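Local coordinates for putative silent information regulator 2,Putative silent information regulator 2 (Leishmania infantum, PDB 5OL0), which probably removes acetyl groups from lysine side chains of proteins in an NAD-dependent reaction, as a class I sirtuin that carries a structural zinc ion, at residues A[204-218]-A[228-242]. Residues are numbered along the deposited sequence; the frame is centred on the assembly and turned at random.
Sequences LHHDAPIAELVIIIG and LLPCVVPKSVPRVVM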
# COMPACT_ATOMS: atom_id res chain seq x y z
N LEU A 204 3.42 -7.75 11.35
CA LEU A 204 4.75 -8.34 11.11
C LEU A 204 5.14 -9.51 12.01
O LEU A 204 5.76 -10.49 11.56
CB LEU A 204 5.82 -7.25 11.30
CG LEU A 204 7.30 -7.64 10.99
CD1 LEU A 204 7.47 -7.83 9.51
CD2 LEU A 204 8.28 -6.58 11.55
N HIS A 205 4.82 -9.37 13.29
CA HIS A 205 5.20 -10.35 14.29
C HIS A 205 4.19 -11.46 14.37
O HIS A 205 4.59 -12.55 14.67
CB HIS A 205 5.33 -9.70 15.70
CG HIS A 205 6.39 -8.66 15.76
ND1 HIS A 205 6.25 -7.52 16.52
CD2 HIS A 205 7.55 -8.54 15.08
CE1 HIS A 205 7.33 -6.77 16.35
NE2 HIS A 205 8.11 -7.35 15.47
N HIS A 206 2.91 -11.17 14.13
CA HIS A 206 1.81 -12.14 14.36
C HIS A 206 1.14 -12.64 13.13
O HIS A 206 0.78 -13.77 13.11
CB HIS A 206 0.73 -11.58 15.29
CG HIS A 206 1.30 -11.09 16.59
ND1 HIS A 206 0.84 -9.95 17.22
CD2 HIS A 206 2.36 -11.51 17.31
CE1 HIS A 206 1.55 -9.73 18.32
NE2 HIS A 206 2.47 -10.66 18.39
N ASP A 207 0.90 -11.80 12.12
CA ASP A 207 0.22 -12.33 10.93
C ASP A 207 1.21 -12.99 10.00
O ASP A 207 1.01 -14.12 9.53
CB ASP A 207 -0.51 -11.23 10.19
CG ASP A 207 -1.70 -10.73 10.94
OD1 ASP A 207 -2.52 -11.56 11.33
OD2 ASP A 207 -1.87 -9.50 11.10
N ALA A 208 2.26 -12.27 9.61
CA ALA A 208 3.11 -12.81 8.50
C ALA A 208 3.72 -14.17 8.82
O ALA A 208 3.84 -15.05 7.95
CB ALA A 208 4.19 -11.78 8.13
N PRO A 209 4.06 -14.40 10.10
CA PRO A 209 4.59 -15.74 10.38
C PRO A 209 3.61 -16.92 10.19
O PRO A 209 4.05 -18.04 10.00
CB PRO A 209 5.08 -15.61 11.83
CG PRO A 209 5.57 -14.20 11.87
CD PRO A 209 4.43 -13.46 11.16
N ILE A 210 2.31 -16.64 10.16
CA ILE A 210 1.29 -17.68 9.98
C ILE A 210 0.60 -17.57 8.64
O ILE A 210 -0.37 -18.29 8.42
CB ILE A 210 0.22 -17.67 11.13
CG1 ILE A 210 -0.53 -16.33 11.25
CG2 ILE A 210 0.91 -17.98 12.44
CD1 ILE A 210 -1.84 -16.41 12.01
N ALA A 211 1.08 -16.72 7.71
CA ALA A 211 0.46 -16.69 6.37
C ALA A 211 0.57 -18.04 5.65
O ALA A 211 1.57 -18.73 5.79
CB ALA A 211 1.07 -15.61 5.49
N GLU A 212 -0.43 -18.37 4.86
CA GLU A 212 -0.41 -19.54 3.95
C GLU A 212 -0.10 -19.14 2.51
O GLU A 212 0.12 -19.98 1.66
CB GLU A 212 -1.80 -20.22 3.95
CG GLU A 212 -2.12 -20.98 5.21
CD GLU A 212 -3.62 -21.35 5.43
OE1 GLU A 212 -4.58 -20.83 4.81
OE2 GLU A 212 -3.82 -22.18 6.33
N LEU A 213 -0.12 -17.83 2.24
CA LEU A 213 0.01 -17.27 0.91
C LEU A 213 0.16 -15.76 1.07
O LEU A 213 -0.54 -15.13 1.91
CB LEU A 213 -1.20 -17.59 0.04
CG LEU A 213 -1.21 -16.92 -1.33
CD1 LEU A 213 -0.09 -17.41 -2.23
CD2 LEU A 213 -2.58 -17.11 -1.96
N VAL A 214 1.05 -15.19 0.27
CA VAL A 214 1.25 -13.77 0.26
C VAL A 214 1.15 -13.31 -1.20
O VAL A 214 1.64 -13.98 -2.10
CB VAL A 214 2.51 -13.35 1.02
CG1 VAL A 214 3.74 -13.99 0.48
CG2 VAL A 214 2.68 -11.85 0.99
N ILE A 215 0.37 -12.26 -1.41
CA ILE A 215 0.15 -11.68 -2.72
C ILE A 215 0.53 -10.25 -2.52
O ILE A 215 -0.00 -9.56 -1.62
CB ILE A 215 -1.34 -11.74 -3.14
CG1 ILE A 215 -1.86 -13.18 -3.15
CG2 ILE A 215 -1.53 -11.09 -4.51
CD1 ILE A 215 -3.35 -13.31 -3.53
N ILE A 216 1.47 -9.79 -3.34
CA ILE A 216 2.19 -8.56 -3.12
C ILE A 216 1.95 -7.74 -4.37
O ILE A 216 2.47 -8.10 -5.45
CB ILE A 216 3.70 -8.85 -2.98
CG1 ILE A 216 3.93 -9.83 -1.85
CG2 ILE A 216 4.55 -7.56 -2.87
CD1 ILE A 216 5.34 -10.42 -1.80
N ILE A 217 1.13 -6.69 -4.27
CA ILE A 217 0.65 -6.01 -5.46
C ILE A 217 1.16 -4.59 -5.54
O ILE A 217 0.69 -3.66 -4.80
CB ILE A 217 -0.88 -5.97 -5.53
CG1 ILE A 217 -1.43 -7.37 -5.21
CG2 ILE A 217 -1.30 -5.35 -6.88
CD1 ILE A 217 -2.93 -7.51 -5.20
N GLY A 218 2.08 -4.39 -6.50
CA GLY A 218 2.47 -3.04 -6.86
C GLY A 218 3.35 -2.36 -5.84
O GLY A 218 3.38 -1.14 -5.78
N LEU A 228 9.85 -5.80 5.12
CA LEU A 228 10.15 -7.06 5.82
C LEU A 228 9.03 -8.04 5.79
O LEU A 228 9.25 -9.24 5.98
CB LEU A 228 10.50 -6.84 7.26
CG LEU A 228 11.86 -6.25 7.56
CD1 LEU A 228 11.88 -5.88 9.03
CD2 LEU A 228 12.91 -7.32 7.26
N LEU A 229 7.82 -7.55 5.55
CA LEU A 229 6.65 -8.42 5.67
C LEU A 229 6.78 -9.76 4.94
O LEU A 229 6.62 -10.80 5.53
CB LEU A 229 5.37 -7.67 5.26
CG LEU A 229 4.85 -6.75 6.35
CD1 LEU A 229 3.90 -5.75 5.74
CD2 LEU A 229 4.14 -7.53 7.47
N PRO A 230 7.10 -9.74 3.65
CA PRO A 230 7.17 -11.01 2.95
C PRO A 230 8.41 -11.83 3.23
O PRO A 230 8.48 -13.01 2.80
CB PRO A 230 7.19 -10.57 1.47
CG PRO A 230 7.80 -9.21 1.48
CD PRO A 230 7.36 -8.59 2.76
N CYS A 231 9.40 -11.21 3.89
CA CYS A 231 10.60 -11.91 4.34
C CYS A 231 10.40 -12.81 5.55
O CYS A 231 11.22 -13.69 5.76
CB CYS A 231 11.75 -10.90 4.61
SG CYS A 231 12.11 -9.97 3.06
N VAL A 232 9.37 -12.57 6.35
CA VAL A 232 9.14 -13.29 7.63
C VAL A 232 8.03 -14.36 7.51
O VAL A 232 7.77 -15.07 8.44
CB VAL A 232 8.85 -12.35 8.83
CG1 VAL A 232 10.04 -11.41 9.15
CG2 VAL A 232 7.64 -11.50 8.60
N VAL A 233 7.39 -14.50 6.35
CA VAL A 233 6.44 -15.58 6.15
C VAL A 233 7.22 -16.89 6.08
O VAL A 233 8.39 -16.88 5.74
CB VAL A 233 5.57 -15.39 4.89
CG1 VAL A 233 4.91 -14.03 4.94
CG2 VAL A 233 6.37 -15.56 3.62
N PRO A 234 6.56 -18.02 6.34
CA PRO A 234 7.28 -19.31 6.28
C PRO A 234 7.98 -19.53 4.91
O PRO A 234 7.46 -19.16 3.85
CB PRO A 234 6.18 -20.33 6.53
CG PRO A 234 5.12 -19.59 7.32
CD PRO A 234 5.16 -18.18 6.80
N LYS A 235 9.17 -20.13 4.95
CA LYS A 235 10.00 -20.38 3.76
C LYS A 235 9.33 -21.24 2.69
O LYS A 235 9.73 -21.20 1.54
CB LYS A 235 11.36 -21.02 4.14
CG LYS A 235 11.26 -22.38 4.87
CD LYS A 235 12.50 -23.30 4.75
CE LYS A 235 12.20 -24.62 4.02
NZ LYS A 235 13.35 -25.53 4.12
N SER A 236 8.29 -21.97 3.05
CA SER A 236 7.60 -22.86 2.14
C SER A 236 6.34 -22.27 1.53
O SER A 236 5.76 -22.89 0.63
CB SER A 236 7.17 -24.10 2.94
OG SER A 236 6.39 -23.68 4.08
N VAL A 237 5.88 -21.11 1.98
CA VAL A 237 4.60 -20.62 1.43
C VAL A 237 4.78 -19.82 0.13
O VAL A 237 5.74 -19.09 -0.01
CB VAL A 237 3.75 -19.85 2.44
CG1 VAL A 237 3.44 -20.74 3.66
CG2 VAL A 237 4.33 -18.50 2.75
N PRO A 238 3.84 -19.95 -0.80
CA PRO A 238 3.91 -19.21 -2.04
C PRO A 238 3.84 -17.69 -1.83
O PRO A 238 3.12 -17.19 -0.90
CB PRO A 238 2.71 -19.70 -2.85
CG PRO A 238 1.85 -20.43 -1.90
CD PRO A 238 2.67 -20.84 -0.74
N ARG A 239 4.62 -16.98 -2.65
CA ARG A 239 4.66 -15.54 -2.62
C ARG A 239 4.43 -15.05 -4.05
O ARG A 239 5.19 -15.37 -4.93
CB ARG A 239 5.96 -15.02 -2.03
CG ARG A 239 6.35 -15.61 -0.69
CD ARG A 239 7.51 -14.87 -0.03
NE ARG A 239 8.74 -15.05 -0.79
CZ ARG A 239 9.94 -14.58 -0.42
NH1 ARG A 239 10.13 -13.91 0.71
NH2 ARG A 239 10.98 -14.81 -1.18
N VAL A 240 3.33 -14.35 -4.27
CA VAL A 240 2.90 -13.98 -5.60
C VAL A 240 3.19 -12.50 -5.72
O VAL A 240 2.68 -11.71 -4.93
CB VAL A 240 1.37 -14.27 -5.78
CG1 VAL A 240 0.87 -13.70 -7.09
CG2 VAL A 240 1.14 -15.77 -5.80
N VAL A 241 3.99 -12.10 -6.70
CA VAL A 241 4.31 -10.67 -6.84
C VAL A 241 3.68 -10.24 -8.13
O VAL A 241 3.94 -10.86 -9.17
CB VAL A 241 5.81 -10.39 -6.85
CG1 VAL A 241 6.06 -8.90 -7.00
CG2 VAL A 241 6.46 -10.95 -5.57
N MET A 242 2.77 -9.26 -8.05
CA MET A 242 2.23 -8.56 -9.24
C MET A 242 2.83 -7.18 -9.36
O MET A 242 2.52 -6.27 -8.58
CB MET A 242 0.71 -8.45 -9.17
CG MET A 242 -0.03 -9.76 -9.01
SD MET A 242 -1.83 -9.54 -8.94
CE MET A 242 -2.29 -11.26 -9.05
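Val214, Ile215, Ile216 and Ile217 pair with Arg239, Val240, Val241 and Met242 where strands 213-217 and 239-242 run parallel, neighbours in the six-stranded Rossmann-type sheet of the sirtuin fold. Five backbone hydrogen bonds form the ladder, from Val214 N to Pro238 O (3.1 Å) up to Gly218 N on Met242 O (2.8 Å). Gly218 belongs to a probable NAD-binding group, which is consistent with the C-terminal end of this ladder bordering the cofactor site.

Ile215, Ile217, Val240 and Met242 share one face; helix 21-30 touches Val240 and Met242 there, and also Leu213 and Pro238. At the start of the pair Leu213 CD1 meets the ring of Pro238 at CG (3.6 Å), the two side chains crossing at about a right angle. On the other face, Val214 and Arg239 lie side by side and point the same way. Val214 turns CG1 between its backbone N and carbonyl carbon (chi1 58°), which brings that methyl to 3.3 Å from Arg239 CG. Farther along, Ile216 CD1 reaches between Pro230 CB (3.8 Å) and Val241 CG2, so the helically coiled segment 228-231 is packed against this face.

Away from the strands, Leu204 of helix 198-207 and the 3-10 segment 208-210 meet residues 228-234. Leu204, with CG anti to its own N (chi1 -176°), sends CD1 among Leu228 CB, Leu229 CD2 and Val232 CG2. Ala208 CB presses on the same Val232 methyl at 3.5 Å, tighter than usual for two carbons, while Ala208 O receives a CA-H...O contact from Val233.

Arg239 is bent about its CG-CD bond and links the strand to segment 228-231: its NE pairs with Asp279, and NH1 donates in the guanidinium plane to Pro230 O (2.8 Å), approaching from above the plane of that carbonyl.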